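Local coordinates for protein single-stranded-DNA-specific exonuclease RecJ (PDB 2ZXR) that degrades single-stranded DNA in the 5' to 3' direction as a divalent-metal-dependent exonuclease, with no detectable activity on single-stranded RNA, at residues Pro48-Leu53 / Trp226-Ala231; Ala331-Asp336 / Ala409-Val414. All coordinates share one frame; numbering follows the deposited sequence.

Contact 1: residues Pro48-Leu53 / Trp226-Ala231; sequences PPLALL and WGWNRA
The indole of Trp228 is clasped between two leucines of the loop 48-53. Leu53 lies over one face of the five-membered ring: its CG sits 3.8 Å from the ring centroid and 20° off the normal, a CH-pi contact, while its CD1 lies over the same face, above CG and CD2. Leu50 reaches the opposite face with a single methyl, CD1, which rests near the rim, 3.4 Å from Trp228 NE1. With CG of Leu50 anti to the backbone nitrogen, CD1 reaches the indole while CB packs on Ala231. From between the leucines comes the polar partner. Trp228 NE1 donates a short hydrogen bond of 2.6 Å to Ala51 O; the oxygen is tilted 19° out of the ring plane and the N-H...O angle is 141°, so the bond is bent at the donor although NE1 lies in the carbonyl plane.

Pro48 lays its ring against Gly227, Arg230 and Ala231. Its CG is 3.4 Å from Gly227 O, the acceptor for Ala231 N, and 3.6 Å from Ala231 CB, while its CD touches Arg230 CD, whose side chain crosses the proline ring at about a right angle. Alanine suits this place because one methyl fits under Pro48 and Leu50. Arg230 bends at chi3, and its NH1 is hydrogen-bonded to Leu46 O and Leu449 O. Phe192 and Leu193 of helix 187-201 also touch Trp228, and Trp196 of that helix touches Leu50, so the loop between helices 29-37 and 60-70 is held against two helices.

Flat and apolar except for its one N-H, the indole can lie between two aliphatic chains while a loop carbonyl satisfies that polar group, which should fix both the ring's rotation and the loop's path.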
ATOM      1  N   PRO A  48      15.222  -7.380   8.284  1.00 42.95           N
ATOM      2  CA  PRO A  48      15.121  -7.573   9.726  1.00 41.47           C
ATOM      3  C   PRO A  48      15.360  -9.047  10.062  1.00 40.61           C
ATOM      4  O   PRO A  48      15.193  -9.946   9.211  1.00 38.66           O
ATOM      5  CB  PRO A  48      13.699  -7.102  10.035  1.00 42.13           C
ATOM      6  CG  PRO A  48      12.947  -7.409   8.772  1.00 42.26           C
ATOM      7  CD  PRO A  48      13.924  -7.003   7.696  1.00 42.19           C
ATOM      8  N   PRO A  49      15.802  -9.314  11.296  1.00 40.09           N
ATOM      9  CA  PRO A  49      16.046 -10.705  11.693  1.00 38.68           C
ATOM     10  C   PRO A  49      14.701 -11.365  11.991  1.00 36.41           C
ATOM     11  O   PRO A  49      13.800 -10.725  12.544  1.00 35.08           O
ATOM     12  CB  PRO A  49      16.871 -10.550  12.966  1.00 40.13           C
ATOM     13  CG  PRO A  49      16.218  -9.328  13.611  1.00 40.04           C
ATOM     14  CD  PRO A  49      16.112  -8.381  12.400  1.00 39.94           C
ATOM     15  N   LEU A  50      14.546 -12.621  11.592  1.00 34.73           N
ATOM     16  CA  LEU A  50      13.316 -13.333  11.916  1.00 32.52           C
ATOM     17  C   LEU A  50      13.635 -13.917  13.285  1.00 32.61           C
ATOM     18  O   LEU A  50      14.514 -14.772  13.408  1.00 32.39           O
ATOM     19  CB  LEU A  50      13.056 -14.466  10.932  1.00 31.88           C
ATOM     20  CG  LEU A  50      11.796 -15.277  11.255  1.00 31.46           C
ATOM     21  CD1 LEU A  50      10.578 -14.345  11.308  1.00 28.50           C
ATOM     22  CD2 LEU A  50      11.617 -16.361  10.196  1.00 29.77           C
ATOM     23  N   ALA A  51      12.949 -13.447  14.314  1.00 31.38           N
ATOM     24  CA  ALA A  51      13.218 -13.930  15.651  1.00 32.23           C
ATOM     25  C   ALA A  51      11.951 -14.347  16.382  1.00 32.11           C
ATOM     26  O   ALA A  51      10.836 -14.075  15.931  1.00 32.27           O
ATOM     27  CB  ALA A  51      13.947 -12.834  16.447  1.00 32.31           C
ATOM     28  N   LEU A  52      12.128 -15.004  17.518  1.00 31.40           N
ATOM     29  CA  LEU A  52      10.990 -15.414  18.320  1.00 31.98           C
ATOM     30  C   LEU A  52      10.566 -14.219  19.176  1.00 33.29           C
ATOM     31  O   LEU A  52      11.243 -13.891  20.153  1.00 34.23           O
ATOM     32  CB  LEU A  52      11.374 -16.596  19.214  1.00 29.65           C
ATOM     33  CG  LEU A  52      10.337 -17.126  20.214  1.00 29.69           C
ATOM     34  CD1 LEU A  52       9.091 -17.599  19.482  1.00 27.93           C
ATOM     35  CD2 LEU A  52      10.946 -18.271  21.014  1.00 28.21           C
ATOM     36  N   LEU A  53       9.460 -13.569  18.802  1.00 34.27           N
ATOM     37  CA  LEU A  53       8.938 -12.406  19.532  1.00 34.39           C
ATOM     38  C   LEU A  53       8.445 -12.835  20.901  1.00 35.50           C
ATOM     39  O   LEU A  53       7.813 -13.868  21.031  1.00 34.58           O
ATOM     40  CB  LEU A  53       7.770 -11.770  18.785  1.00 33.95           C
ATOM     41  CG  LEU A  53       8.016 -11.198  17.392  1.00 33.46           C
ATOM     42  CD1 LEU A  53       6.705 -10.708  16.805  1.00 32.79           C
ATOM     43  CD2 LEU A  53       9.014 -10.059  17.485  1.00 32.99           C
ATOM     44  N   TRP A 226       5.873  -4.962   7.877  1.00 27.78           N
ATOM     45  CA  TRP A 226       7.100  -4.353   8.357  1.00 29.71           C
ATOM     46  C   TRP A 226       7.617  -5.130   9.558  1.00 28.51           C
ATOM     47  O   TRP A 226       6.901  -5.966  10.126  1.00 29.53           O
ATOM     48  CB  TRP A 226       6.904  -2.857   8.696  1.00 34.12           C
ATOM     49  CG  TRP A 226       5.732  -2.478   9.562  1.00 36.90           C
ATOM     50  CD1 TRP A 226       5.501  -2.857  10.854  1.00 38.63           C
ATOM     51  CD2 TRP A 226       4.675  -1.574   9.211  1.00 37.42           C
ATOM     52  NE1 TRP A 226       4.357  -2.237  11.336  1.00 40.05           N
ATOM     53  CE2 TRP A 226       3.834  -1.449  10.345  1.00 38.46           C
ATOM     54  CE3 TRP A 226       4.361  -0.858   8.050  1.00 38.06           C
ATOM     55  CZ2 TRP A 226       2.692  -0.636  10.350  1.00 39.86           C
ATOM     56  CZ3 TRP A 226       3.223  -0.047   8.049  1.00 39.39           C
ATOM     57  CH2 TRP A 226       2.402   0.057   9.191  1.00 40.06           C
ATOM     58  N   GLY A 227       8.873  -4.889   9.910  1.00 26.45           N
ATOM     59  CA  GLY A 227       9.476  -5.568  11.030  1.00 24.32           C
ATOM     60  C   GLY A 227       9.383  -7.077  10.897  1.00 24.58           C
ATOM     61  O   GLY A 227       9.697  -7.644   9.844  1.00 24.12           O
ATOM     62  N   TRP A 228       8.941  -7.725  11.974  1.00 23.32           N
ATOM     63  CA  TRP A 228       8.800  -9.175  12.012  1.00 22.55           C
ATOM     64  C   TRP A 228       7.954  -9.707  10.841  1.00 21.00           C
ATOM     65  O   TRP A 228       8.311 -10.706  10.204  1.00 19.86           O
ATOM     66  CB  TRP A 228       8.158  -9.606  13.330  1.00 23.48           C
ATOM     67  CG  TRP A 228       8.312 -11.067  13.571  1.00 23.74           C
ATOM     68  CD1 TRP A 228       9.395 -11.699  14.112  1.00 23.53           C
ATOM     69  CD2 TRP A 228       7.364 -12.090  13.248  1.00 23.71           C
ATOM     70  NE1 TRP A 228       9.181 -13.056  14.148  1.00 24.19           N
ATOM     71  CE2 TRP A 228       7.940 -13.325  13.624  1.00 23.94           C
ATOM     72  CE3 TRP A 228       6.078 -12.081  12.675  1.00 22.52           C
ATOM     73  CZ2 TRP A 228       7.280 -14.546  13.447  1.00 23.32           C
ATOM     74  CZ3 TRP A 228       5.421 -13.287  12.498  1.00 22.41           C
ATOM     75  CH2 TRP A 228       6.023 -14.512  12.884  1.00 22.87           C
ATOM     76  N   ASN A 229       6.833  -9.060  10.556  1.00 19.87           N
ATOM     77  CA  ASN A 229       6.022  -9.540   9.435  1.00 19.66           C
ATOM     78  C   ASN A 229       6.828  -9.475   8.124  1.00 18.71           C
ATOM     79  O   ASN A 229       6.730 -10.376   7.325  1.00 19.00           O
ATOM     80  CB  ASN A 229       4.705  -8.751   9.294  1.00 19.14           C
ATOM     81  CG  ASN A 229       3.630  -9.198  10.275  1.00 18.77           C
ATOM     82  OD1 ASN A 229       3.658 -10.321  10.810  1.00 18.74           O
ATOM     83  ND2 ASN A 229       2.651  -8.336  10.489  1.00 19.49           N
ATOM     84  N   ARG A 230       7.628  -8.429   7.900  1.00 19.92           N
ATOM     85  CA  ARG A 230       8.444  -8.365   6.669  1.00 19.39           C
ATOM     86  C   ARG A 230       9.439  -9.515   6.627  1.00 18.81           C
ATOM     87  O   ARG A 230       9.650 -10.131   5.586  1.00 19.58           O
ATOM     88  CB  ARG A 230       9.257  -7.055   6.559  1.00 21.54           C
ATOM     89  CG  ARG A 230      10.475  -7.178   5.544  1.00 22.12           C
ATOM     90  CD  ARG A 230      11.392  -5.894   5.382  1.00 24.01           C
ATOM     91  NE  ARG A 230      10.749  -5.134   4.338  1.00 27.45           N
ATOM     92  CZ  ARG A 230      11.201  -4.888   3.120  1.00 25.97           C
ATOM     93  NH1 ARG A 230      12.394  -5.282   2.674  1.00 25.66           N
ATOM     94  NH2 ARG A 230      10.348  -4.343   2.284  1.00 27.77           N
ATOM     95  N   ALA A 231      10.079  -9.791   7.755  1.00 18.08           N
ATOM     96  CA  ALA A 231      11.068 -10.853   7.801  1.00 18.49           C
ATOM     97  C   ALA A 231      10.423 -12.217   7.570  1.00 19.67           C
ATOM     98  O   ALA A 231      10.991 -13.071   6.884  1.00 18.78           O
ATOM     99  CB  ALA A 231      11.783 -10.842   9.152  1.00 20.54           C
TER

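Contact 2: residues Ala331-Asp336 / Ala409-Val414; sequences AIVLLD and AFKARV
Val333 stands over helix 407-419 and overlaps three of its side chains, from Phe410, Lys411 and Val414, with both methyls and its CB. The two methyls divide the work. CG1, placed opposite the backbone nitrogen (chi1 -168°), approaches the Phe410 ring obliquely and lies 4.0 Å from CD2; it also touches Lys411 CB. CG2 points to Val414 and meets its CG2 at 3.4 Å, a tighter spacing than two methyls usually keep. A beta-branched residue suits this position: it is at home in a strand, and its paired methyls can spread over neighbouring turns of the helix.

On the helix, Val414 also uses both branches, for while CG2 faces the strand, CG1 sits 3.6 Å above one face of the Phe410 ring, toward its rim. Valine and phenylalanine four residues apart thus make one apolar surface. Lys411 borders this patch with its aliphatic stem: CG is 3.9 Å from Val333 CB, and CE passes Val333 O at 3.8 Å. The chain then bends at chi4, and NZ forms a salt bridge with Glu415, so a long residue serves well at the margin, giving methylenes to the packing and a charge to the helix surface. Small Ala331 faces Val414 more loosely.

Here helix 407-419 covers one face of the mixed sheet in the DHHA1 domain. The axes of strand 332-335 and of helix segment 409-414 run nearly antiparallel, at 170°, with a closest approach of 9.0 Å. This is an edge strand, bonded through its backbone to parallel strand 359-363, whose Phe360 touches both Val333 and Val414; Phe410 reaches farther into the sheet to meet Phe400 of strand 397-401, while Leu334 turns from the helix to Leu321 of helix 293-321.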
ATOM      1  N   ALA A 331     -24.255   7.149   2.138  1.00 31.48           N
ATOM      2  CA  ALA A 331     -24.065   5.736   2.426  1.00 30.29           C
ATOM      3  C   ALA A 331     -24.870   4.930   1.432  1.00 29.87           C
ATOM      4  O   ALA A 331     -25.989   5.294   1.109  1.00 30.34           O
ATOM      5  CB  ALA A 331     -24.505   5.417   3.846  1.00 29.21           C
ATOM      6  N   ILE A 332     -24.278   3.855   0.920  1.00 29.00           N
ATOM      7  CA  ILE A 332     -24.950   2.986  -0.020  1.00 27.58           C
ATOM      8  C   ILE A 332     -25.467   1.798   0.807  1.00 27.40           C
ATOM      9  O   ILE A 332     -24.701   1.113   1.500  1.00 26.57           O
ATOM     10  CB  ILE A 332     -23.979   2.576  -1.129  1.00 27.81           C
ATOM     11  CG1 ILE A 332     -23.548   3.844  -1.867  1.00 29.50           C
ATOM     12  CG2 ILE A 332     -24.635   1.624  -2.108  1.00 26.78           C
ATOM     13  CD1 ILE A 332     -22.594   3.594  -3.011  1.00 30.73           C
ATOM     14  N   VAL A 333     -26.783   1.591   0.762  1.00 25.52           N
ATOM     15  CA  VAL A 333     -27.407   0.542   1.550  1.00 24.59           C
ATOM     16  C   VAL A 333     -28.305  -0.247   0.637  1.00 25.45           C
ATOM     17  O   VAL A 333     -29.324   0.242   0.164  1.00 25.74           O
ATOM     18  CB  VAL A 333     -28.208   1.163   2.740  1.00 23.61           C
ATOM     19  CG1 VAL A 333     -28.624   0.079   3.744  1.00 22.39           C
ATOM     20  CG2 VAL A 333     -27.356   2.211   3.432  1.00 20.00           C
ATOM     21  N   LEU A 334     -27.919  -1.486   0.380  1.00 26.55           N
ATOM     22  CA  LEU A 334     -28.682  -2.308  -0.534  1.00 27.47           C
ATOM     23  C   LEU A 334     -29.067  -3.643   0.059  1.00 27.43           C
ATOM     24  O   LEU A 334     -28.375  -4.193   0.917  1.00 26.74           O
ATOM     25  CB  LEU A 334     -27.876  -2.495  -1.821  1.00 27.40           C
ATOM     26  CG  LEU A 334     -27.342  -1.153  -2.346  1.00 28.62           C
ATOM     27  CD1 LEU A 334     -26.267  -1.384  -3.425  1.00 29.79           C
ATOM     28  CD2 LEU A 334     -28.507  -0.337  -2.904  1.00 28.30           C
ATOM     29  N   LEU A 335     -30.191  -4.145  -0.430  1.00 27.25           N
ATOM     30  CA  LEU A 335     -30.769  -5.395   0.000  1.00 27.07           C
ATOM     31  C   LEU A 335     -30.832  -6.318  -1.195  1.00 27.24           C
ATOM     32  O   LEU A 335     -31.275  -5.912  -2.262  1.00 27.44           O
ATOM     33  CB  LEU A 335     -32.201  -5.151   0.510  1.00 26.03           C
ATOM     34  CG  LEU A 335     -33.052  -6.382   0.831  1.00 26.88           C
ATOM     35  CD1 LEU A 335     -32.457  -7.123   2.049  1.00 26.11           C
ATOM     36  CD2 LEU A 335     -34.507  -5.951   1.140  1.00 26.59           C
ATOM     37  N   ASP A 336     -30.389  -7.556  -1.016  1.00 27.27           N
ATOM     38  CA  ASP A 336     -30.444  -8.548  -2.074  1.00 28.72           C
ATOM     39  C   ASP A 336     -30.876  -9.827  -1.366  1.00 29.19           C
ATOM     40  O   ASP A 336     -30.049 -10.665  -0.980  1.00 28.58           O
ATOM     41  CB  ASP A 336     -29.080  -8.701  -2.750  1.00 30.10           C
ATOM     42  CG  ASP A 336     -29.108  -9.700  -3.881  1.00 30.75           C
ATOM     43  OD1 ASP A 336     -30.217 -10.110  -4.284  1.00 31.38           O
ATOM     44  OD2 ASP A 336     -28.027 -10.081  -4.364  1.00 32.00           O
ATOM     45  N   ALA A 409     -35.892   0.894   7.658  1.00 27.40           N
ATOM     46  CA  ALA A 409     -35.601   1.644   8.870  1.00 28.94           C
ATOM     47  C   ALA A 409     -34.093   1.694   9.104  1.00 29.86           C
ATOM     48  O   ALA A 409     -33.534   2.720   9.525  1.00 30.62           O
ATOM     49  CB  ALA A 409     -36.298   0.992  10.065  1.00 28.17           C
ATOM     50  N   PHE A 410     -33.443   0.567   8.834  1.00 29.67           N
ATOM     51  CA  PHE A 410     -31.998   0.441   8.992  1.00 28.95           C
ATOM     52  C   PHE A 410     -31.320   1.415   8.039  1.00 29.59           C
ATOM     53  O   PHE A 410     -30.381   2.114   8.416  1.00 28.74           O
ATOM     54  CB  PHE A 410     -31.560  -0.982   8.653  1.00 28.38           C
ATOM     55  CG  PHE A 410     -30.062  -1.171   8.638  1.00 28.73           C
ATOM     56  CD1 PHE A 410     -29.334  -1.211   9.829  1.00 27.33           C
ATOM     57  CD2 PHE A 410     -29.382  -1.295   7.428  1.00 27.66           C
ATOM     58  CE1 PHE A 410     -27.942  -1.374   9.806  1.00 28.00           C
ATOM     59  CE2 PHE A 410     -27.998  -1.458   7.394  1.00 26.76           C
ATOM     60  CZ  PHE A 410     -27.278  -1.498   8.573  1.00 26.55           C
ATOM     61  N   LYS A 411     -31.808   1.456   6.806  1.00 29.21           N
ATOM     62  CA  LYS A 411     -31.247   2.338   5.795  1.00 31.64           C
ATOM     63  C   LYS A 411     -31.289   3.821   6.161  1.00 32.89           C
ATOM     64  O   LYS A 411     -30.270   4.506   6.069  1.00 32.92           O
ATOM     65  CB  LYS A 411     -31.965   2.128   4.457  1.00 31.38           C
ATOM     66  CG  LYS A 411     -31.531   3.038   3.311  1.00 32.19           C
ATOM     67  CD  LYS A 411     -32.236   2.591   2.036  1.00 32.69           C
ATOM     68  CE  LYS A 411     -31.615   3.152   0.775  1.00 33.80           C
ATOM     69  NZ  LYS A 411     -32.078   4.526   0.399  1.00 34.41           N
ATOM     70  N   ALA A 412     -32.456   4.322   6.576  1.00 32.83           N
ATOM     71  CA  ALA A 412     -32.565   5.744   6.916  1.00 33.15           C
ATOM     72  C   ALA A 412     -31.610   6.080   8.042  1.00 32.76           C
ATOM     73  O   ALA A 412     -30.949   7.123   8.036  1.00 33.52           O
ATOM     74  CB  ALA A 412     -34.004   6.096   7.321  1.00 32.59           C
ATOM     75  N   ARG A 413     -31.550   5.180   9.011  1.00 32.18           N
ATOM     76  CA  ARG A 413     -30.689   5.340  10.158  1.00 32.41           C
ATOM     77  C   ARG A 413     -29.206   5.450   9.768  1.00 32.69           C
ATOM     78  O   ARG A 413     -28.516   6.414  10.148  1.00 33.13           O
ATOM     79  CB  ARG A 413     -30.873   4.146  11.086  1.00 33.91           C
ATOM     80  CG  ARG A 413     -30.258   4.335  12.437  1.00 35.72           C
ATOM     81  CD  ARG A 413     -31.141   5.272  13.241  1.00 37.65           C
ATOM     82  NE  ARG A 413     -32.377   4.604  13.617  1.00 37.84           N
ATOM     83  CZ  ARG A 413     -32.486   3.767  14.644  1.00 38.22           C
ATOM     84  NH1 ARG A 413     -31.435   3.502  15.406  1.00 38.41           N
ATOM     85  NH2 ARG A 413     -33.647   3.176  14.898  1.00 39.91           N
ATOM     86  N   VAL A 414     -28.693   4.480   9.014  1.00 31.06           N
ATOM     87  CA  VAL A 414     -27.280   4.571   8.672  1.00 30.44           C
ATOM     88  C   VAL A 414     -27.006   5.731   7.741  1.00 30.92           C
ATOM     89  O   VAL A 414     -25.950   6.348   7.829  1.00 31.51           O
ATOM     90  CB  VAL A 414     -26.704   3.237   8.103  1.00 29.52           C
ATOM     91  CG1 VAL A 414     -26.908   2.126   9.127  1.00 28.51           C
ATOM     92  CG2 VAL A 414     -27.301   2.897   6.796  1.00 28.08           C
TER

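The two contacts lie in separate parts of the chain, their centres 43 Å and their nearest atoms about 28 Å apart, and they share no helix, strand or sheet. They follow in series: contact 1 joins the loop before helix 60-70 to helix 227-239, closing before contact 2 opens. Its 172 intervening residues include the parallel sheet and metal-binding residues of the DHH region, and the side chain of Trp228 lies about 12 Å from the bound magnesium ion. Contact 2 lies in the DHHA1 domain, away from the metal-binding residues, and joins a sheet edge to a helix. Long helix 293-321 comes between them in sequence. One contact thus packs loop on helix some way from the metal, the other builds a distant alpha/beta layer.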